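Local coordinates for protein staphylococcus aureus CymR (Staphylococcus aureus, PDB 3T8R) that probably binds DNA as a dimeric transcriptional regulator of the Rrf2 type, sensing oxidation through a thiol and controlling stress resistance and the oxidative response, at residues A[56-61]-A[66-71]; A[81-86]-A[116-121]. One frame throughout, in Å; residues are numbered along the deposited sequence.

Following the chain from the N terminus, helix 8-21 and helices 31-37 and 42-54 come first. Interaction 1 then closes a short loop, a beta hairpin whose strands 58-60 and 67-70 are separated by a turn. Interaction 2 opens later, on helix 79-87, and closes a much longer loop at the end of helix 101-119. The two are in series and neither nest nor cross. Their centres lie about 19 Å apart, yet they touch where Leu57 CD1 packs on Leu85 CD1 at 3.6 Å. Interaction 1 builds the wing beside the helix-turn-helix, and interaction 2 ties helix 79-87 to the long helix that meets the second subunit.

Interaction 1: A[56-61]-A[66-71]; sequences GLIRSV and GGYQLR
Arg59 and Gln69 face each other across an antiparallel hairpin as its hydrogen-bonded pair. Arg59 N donates to Gln69 O, and Gln69 N returns a bond to Arg59 O, both at 3.0 Å. Beyond them, Val61 N binds Gly67 O at one end, and Arg71 N binds Leu57 O at 2.8 Å at the other. This is the wing of a winged helix-turn-helix domain, with the axes of the two short strands 4.7 Å apart.

The tight side carries Ile58, Tyr68 and Leu70. Ser60 CB sits over one face of the Tyr68 ring, 4.0 Å from its centroid, in a CH-pi contact. Ile58 CD1 reaches Tyr68 CD1 obliquely at 3.9 Å. CG1 of Ile58 lies between the backbone N and the carbonyl carbon (chi1 69°), which carries CD1 to the ring. Ile58 and Leu70 also pack on Met17 and Leu20 of helix 8-21, and Val49 of helix 42-54 touches both Ile58 and Tyr68.

The other face is more polar and lies toward solvent. There the extended side chains of Arg59 and Gln69 cross, with guanidinium and amide planes 36° apart. At the hairpin's open end, Arg71 stretches back to Gly56, which ends helix 42-54 in a Schellman motif with positive phi. Arg71 NH1 donates to Gly56 O at 2.9 Å, on a lone pair in the carbonyl plane, and the oxygen lies at the guanidinium edge.

The chemistry is thus divided. Apolar groups fix one face of the wing to the helices, while backbone bonds set its register. A basic side chain closes the end by gripping the carbonyl of the helix-terminating glycine.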
# COMPACT_ATOMS: atom_id res chain seq x y z
N GLY A 56 -7.25 -25.85 -1.33
CA GLY A 56 -7.86 -26.55 -2.45
C GLY A 56 -7.73 -25.89 -3.81
O GLY A 56 -8.43 -26.23 -4.75
N LEU A 57 -6.82 -24.92 -3.92
CA LEU A 57 -6.69 -24.18 -5.17
C LEU A 57 -5.81 -24.89 -6.17
O LEU A 57 -6.00 -24.74 -7.38
CB LEU A 57 -6.14 -22.77 -4.91
CG LEU A 57 -6.96 -21.87 -4.00
CD1 LEU A 57 -6.38 -20.48 -4.05
CD2 LEU A 57 -8.42 -21.85 -4.45
N ILE A 58 -4.83 -25.63 -5.68
CA ILE A 58 -3.94 -26.41 -6.53
C ILE A 58 -3.83 -27.83 -6.00
O ILE A 58 -4.18 -28.10 -4.85
CB ILE A 58 -2.53 -25.78 -6.60
CG1 ILE A 58 -1.81 -25.90 -5.25
CG2 ILE A 58 -2.64 -24.32 -7.00
CD1 ILE A 58 -0.33 -25.49 -5.31
N ARG A 59 -3.33 -28.73 -6.83
CA ARG A 59 -3.12 -30.12 -6.41
C ARG A 59 -1.91 -30.72 -7.10
O ARG A 59 -1.53 -30.29 -8.19
CB ARG A 59 -4.36 -30.95 -6.70
CG ARG A 59 -4.64 -31.11 -8.17
CD ARG A 59 -5.87 -31.96 -8.34
NE ARG A 59 -6.32 -32.04 -9.72
CZ ARG A 59 -7.46 -32.62 -10.08
NH1 ARG A 59 -8.23 -33.16 -9.14
NH2 ARG A 59 -7.82 -32.66 -11.35
N SER A 60 -1.29 -31.70 -6.46
CA SER A 60 -0.15 -32.36 -7.05
C SER A 60 -0.62 -33.55 -7.87
O SER A 60 -1.69 -34.11 -7.60
CB SER A 60 0.84 -32.80 -5.97
OG SER A 60 0.16 -33.36 -4.86
N VAL A 61 0.14 -33.91 -8.90
CA VAL A 61 -0.16 -35.11 -9.69
C VAL A 61 0.68 -36.26 -9.16
O VAL A 61 1.81 -36.06 -8.70
CB VAL A 61 0.13 -34.91 -11.19
CG1 VAL A 61 1.44 -35.57 -11.57
CG2 VAL A 61 -1.00 -35.49 -12.02
N GLY A 66 6.51 -33.96 -7.40
CA GLY A 66 6.43 -32.53 -7.19
C GLY A 66 6.01 -31.78 -8.44
O GLY A 66 6.69 -30.86 -8.88
N GLY A 67 4.89 -32.20 -9.03
CA GLY A 67 4.32 -31.53 -10.19
C GLY A 67 2.92 -31.08 -9.85
O GLY A 67 2.19 -31.79 -9.16
N TYR A 68 2.53 -29.90 -10.32
CA TYR A 68 1.31 -29.26 -9.86
C TYR A 68 0.40 -28.74 -10.97
O TYR A 68 0.85 -28.48 -12.08
CB TYR A 68 1.65 -28.12 -8.91
CG TYR A 68 2.08 -28.62 -7.56
CD1 TYR A 68 1.14 -28.85 -6.56
CD2 TYR A 68 3.41 -28.93 -7.29
CE1 TYR A 68 1.51 -29.33 -5.33
CE2 TYR A 68 3.79 -29.42 -6.05
CZ TYR A 68 2.84 -29.61 -5.08
OH TYR A 68 3.20 -30.09 -3.84
N GLN A 69 -0.88 -28.58 -10.63
CA GLN A 69 -1.85 -28.01 -11.54
C GLN A 69 -2.93 -27.29 -10.73
O GLN A 69 -3.10 -27.56 -9.54
CB GLN A 69 -2.48 -29.10 -12.42
CG GLN A 69 -3.42 -30.02 -11.67
CD GLN A 69 -3.90 -31.20 -12.50
OE1 GLN A 69 -3.53 -31.35 -13.67
NE2 GLN A 69 -4.73 -32.05 -11.90
N LEU A 70 -3.62 -26.34 -11.35
CA LEU A 70 -4.78 -25.76 -10.72
C LEU A 70 -5.81 -26.84 -10.43
O LEU A 70 -6.02 -27.73 -11.24
CB LEU A 70 -5.40 -24.75 -11.68
CG LEU A 70 -5.45 -23.28 -11.30
CD1 LEU A 70 -4.19 -22.79 -10.61
CD2 LEU A 70 -5.74 -22.51 -12.57
N ARG A 71 -6.45 -26.76 -9.27
CA ARG A 71 -7.53 -27.67 -8.95
C ARG A 71 -8.88 -26.98 -9.16
O ARG A 71 -9.90 -27.64 -9.39
CB ARG A 71 -7.40 -28.13 -7.50
CG ARG A 71 -8.59 -28.90 -7.04
CD ARG A 71 -8.50 -29.35 -5.60
NE ARG A 71 -9.77 -29.95 -5.24
CZ ARG A 71 -10.82 -29.26 -4.82
NH1 ARG A 71 -10.72 -27.94 -4.67
NH2 ARG A 71 -11.96 -29.87 -4.53

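Interaction 2: A[81-86]-A[116-121]; sequences DIIRLL and DVLDNT
Arg84 and Asp119 form a salt bridge between helix 79-87 and the end of helix 101-119. Two nitrogens of the guanidinium grip one carboxylate oxygen end-on. Arg84 NH1 donates to the syn lone pair of Asp119 OD1 at 2.6 Å. Arg84 NH2 meets the same Asp119 OD1 at 2.9 Å, from above the carboxylate plane. The oxygen sits in the guanidinium plane, yet the two flat groups are turned 75° apart. The arginine chain bends at chi3 (-80°), which turns its end toward the aspartate.

A second charge completes the network. Arg84 NH2 also donates to Asp81 OD1 at 3.1 Å, one turn back on the same helix. It comes from above that carboxylate plane as well. The guanidinium thus lies between two acids, with Asp81 OD1 and Asp119 OD1 5.5 Å apart. Its positive charge should ease their mutual repulsion. Asp81 is held further through OD2, which accepts from Ser78 N.

Water adds a weak bridge. One molecule accepts from Arg84 NH2 and donates to Asp119 O, with both bonds long.

Apolar contact is slight. Ile83 CG1 and Leu118 CD1 approach to 4.4 Å, and both residues point toward the opposite segment from their backbones.

Within the fold, backbone bonds between Leu118 and Gly80 and between Thr121 and Ala79 join the start of helix 79-87 to the end of the long helix and the residues just after it. Ile82 packs on Leu14 and Met17 of helix 8-21. On the dimer side, Val117 and Leu118 touch Met110 of the second subunit, and Thr121 OG1 bonds to Arg109 of that subunit. The contact thus joins helix 79-87, whose Leu85 packs on Leu57 before the wing, to a helix end that touches the second subunit.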
# COMPACT_ATOMS: atom_id res chain seq x y z
N ASP A 81 -7.71 -13.38 -3.12
CA ASP A 81 -7.83 -14.69 -2.51
C ASP A 81 -6.43 -15.25 -2.24
O ASP A 81 -6.13 -15.75 -1.16
CB ASP A 81 -8.59 -15.66 -3.43
CG ASP A 81 -10.08 -15.31 -3.57
OD1 ASP A 81 -10.65 -14.72 -2.62
OD2 ASP A 81 -10.66 -15.63 -4.64
N ILE A 82 -5.57 -15.14 -3.25
CA ILE A 82 -4.24 -15.71 -3.16
C ILE A 82 -3.39 -14.98 -2.12
O ILE A 82 -2.73 -15.60 -1.29
CB ILE A 82 -3.55 -15.70 -4.53
CG1 ILE A 82 -4.28 -16.69 -5.46
CG2 ILE A 82 -2.10 -16.10 -4.39
CD1 ILE A 82 -4.03 -16.50 -6.95
N ILE A 83 -3.40 -13.66 -2.17
CA ILE A 83 -2.64 -12.89 -1.21
C ILE A 83 -3.09 -13.20 0.21
O ILE A 83 -2.27 -13.42 1.10
CB ILE A 83 -2.77 -11.40 -1.48
CG1 ILE A 83 -2.23 -11.06 -2.86
CG2 ILE A 83 -2.04 -10.63 -0.41
CD1 ILE A 83 -0.80 -11.44 -3.03
N ARG A 84 -4.40 -13.23 0.41
CA ARG A 84 -4.96 -13.51 1.73
C ARG A 84 -4.46 -14.83 2.31
O ARG A 84 -4.07 -14.90 3.47
CB ARG A 84 -6.49 -13.47 1.69
CG ARG A 84 -7.05 -12.05 1.60
CD ARG A 84 -8.57 -11.99 1.78
NE ARG A 84 -9.31 -12.35 0.56
CZ ARG A 84 -9.58 -11.49 -0.42
NH1 ARG A 84 -9.17 -10.23 -0.34
NH2 ARG A 84 -10.25 -11.89 -1.48
N LEU A 85 -4.44 -15.87 1.49
CA LEU A 85 -4.02 -17.19 1.96
C LEU A 85 -2.57 -17.21 2.41
O LEU A 85 -2.22 -17.88 3.38
CB LEU A 85 -4.21 -18.21 0.85
CG LEU A 85 -5.63 -18.72 0.66
CD1 LEU A 85 -5.77 -19.42 -0.68
CD2 LEU A 85 -5.99 -19.65 1.81
N LEU A 86 -1.72 -16.48 1.71
CA LEU A 86 -0.30 -16.53 1.99
C LEU A 86 0.18 -15.50 3.00
O LEU A 86 1.11 -15.76 3.76
CB LEU A 86 0.49 -16.42 0.69
CG LEU A 86 0.25 -17.62 -0.22
CD1 LEU A 86 0.61 -17.33 -1.65
CD2 LEU A 86 1.00 -18.85 0.31
N ASP A 116 -10.04 -3.58 -3.17
CA ASP A 116 -10.90 -3.57 -4.35
C ASP A 116 -10.19 -4.01 -5.63
O ASP A 116 -10.71 -4.83 -6.39
CB ASP A 116 -11.53 -2.19 -4.56
CG ASP A 116 -12.38 -2.12 -5.81
OD1 ASP A 116 -13.50 -2.68 -5.80
OD2 ASP A 116 -11.94 -1.50 -6.81
N VAL A 117 -9.00 -3.47 -5.89
CA VAL A 117 -8.24 -3.87 -7.07
C VAL A 117 -7.95 -5.37 -7.01
O VAL A 117 -8.15 -6.08 -7.99
CB VAL A 117 -6.92 -3.06 -7.21
CG1 VAL A 117 -6.05 -3.63 -8.31
CG2 VAL A 117 -7.23 -1.60 -7.50
N LEU A 118 -7.48 -5.83 -5.87
CA LEU A 118 -7.08 -7.23 -5.71
C LEU A 118 -8.26 -8.18 -5.81
O LEU A 118 -8.14 -9.25 -6.42
CB LEU A 118 -6.38 -7.41 -4.37
CG LEU A 118 -4.91 -7.01 -4.38
CD1 LEU A 118 -4.32 -7.14 -2.99
CD2 LEU A 118 -4.17 -7.91 -5.35
N ASP A 119 -9.39 -7.81 -5.22
CA ASP A 119 -10.56 -8.69 -5.20
C ASP A 119 -11.26 -8.79 -6.54
O ASP A 119 -11.90 -9.79 -6.84
CB ASP A 119 -11.58 -8.24 -4.15
CG ASP A 119 -11.13 -8.54 -2.75
OD1 ASP A 119 -10.09 -9.21 -2.60
OD2 ASP A 119 -11.81 -8.10 -1.80
N ASN A 120 -11.14 -7.75 -7.35
CA ASN A 120 -11.82 -7.72 -8.63
C ASN A 120 -10.90 -8.07 -9.78
O ASN A 120 -11.21 -7.84 -10.95
CB ASN A 120 -12.48 -6.36 -8.85
CG ASN A 120 -13.52 -6.03 -7.79
OD1 ASN A 120 -13.47 -4.98 -7.16
ND2 ASN A 120 -14.47 -6.94 -7.60
N THR A 121 -9.74 -8.64 -9.44
CA THR A 121 -8.81 -9.13 -10.45
C THR A 121 -8.77 -10.65 -10.36
O THR A 121 -8.32 -11.20 -9.36
CB THR A 121 -7.39 -8.58 -10.22
OG1 THR A 121 -7.41 -7.15 -10.35
CG2 THR A 121 -6.42 -9.15 -11.25
O HOH W 1 -11.99 -11.95 -4.27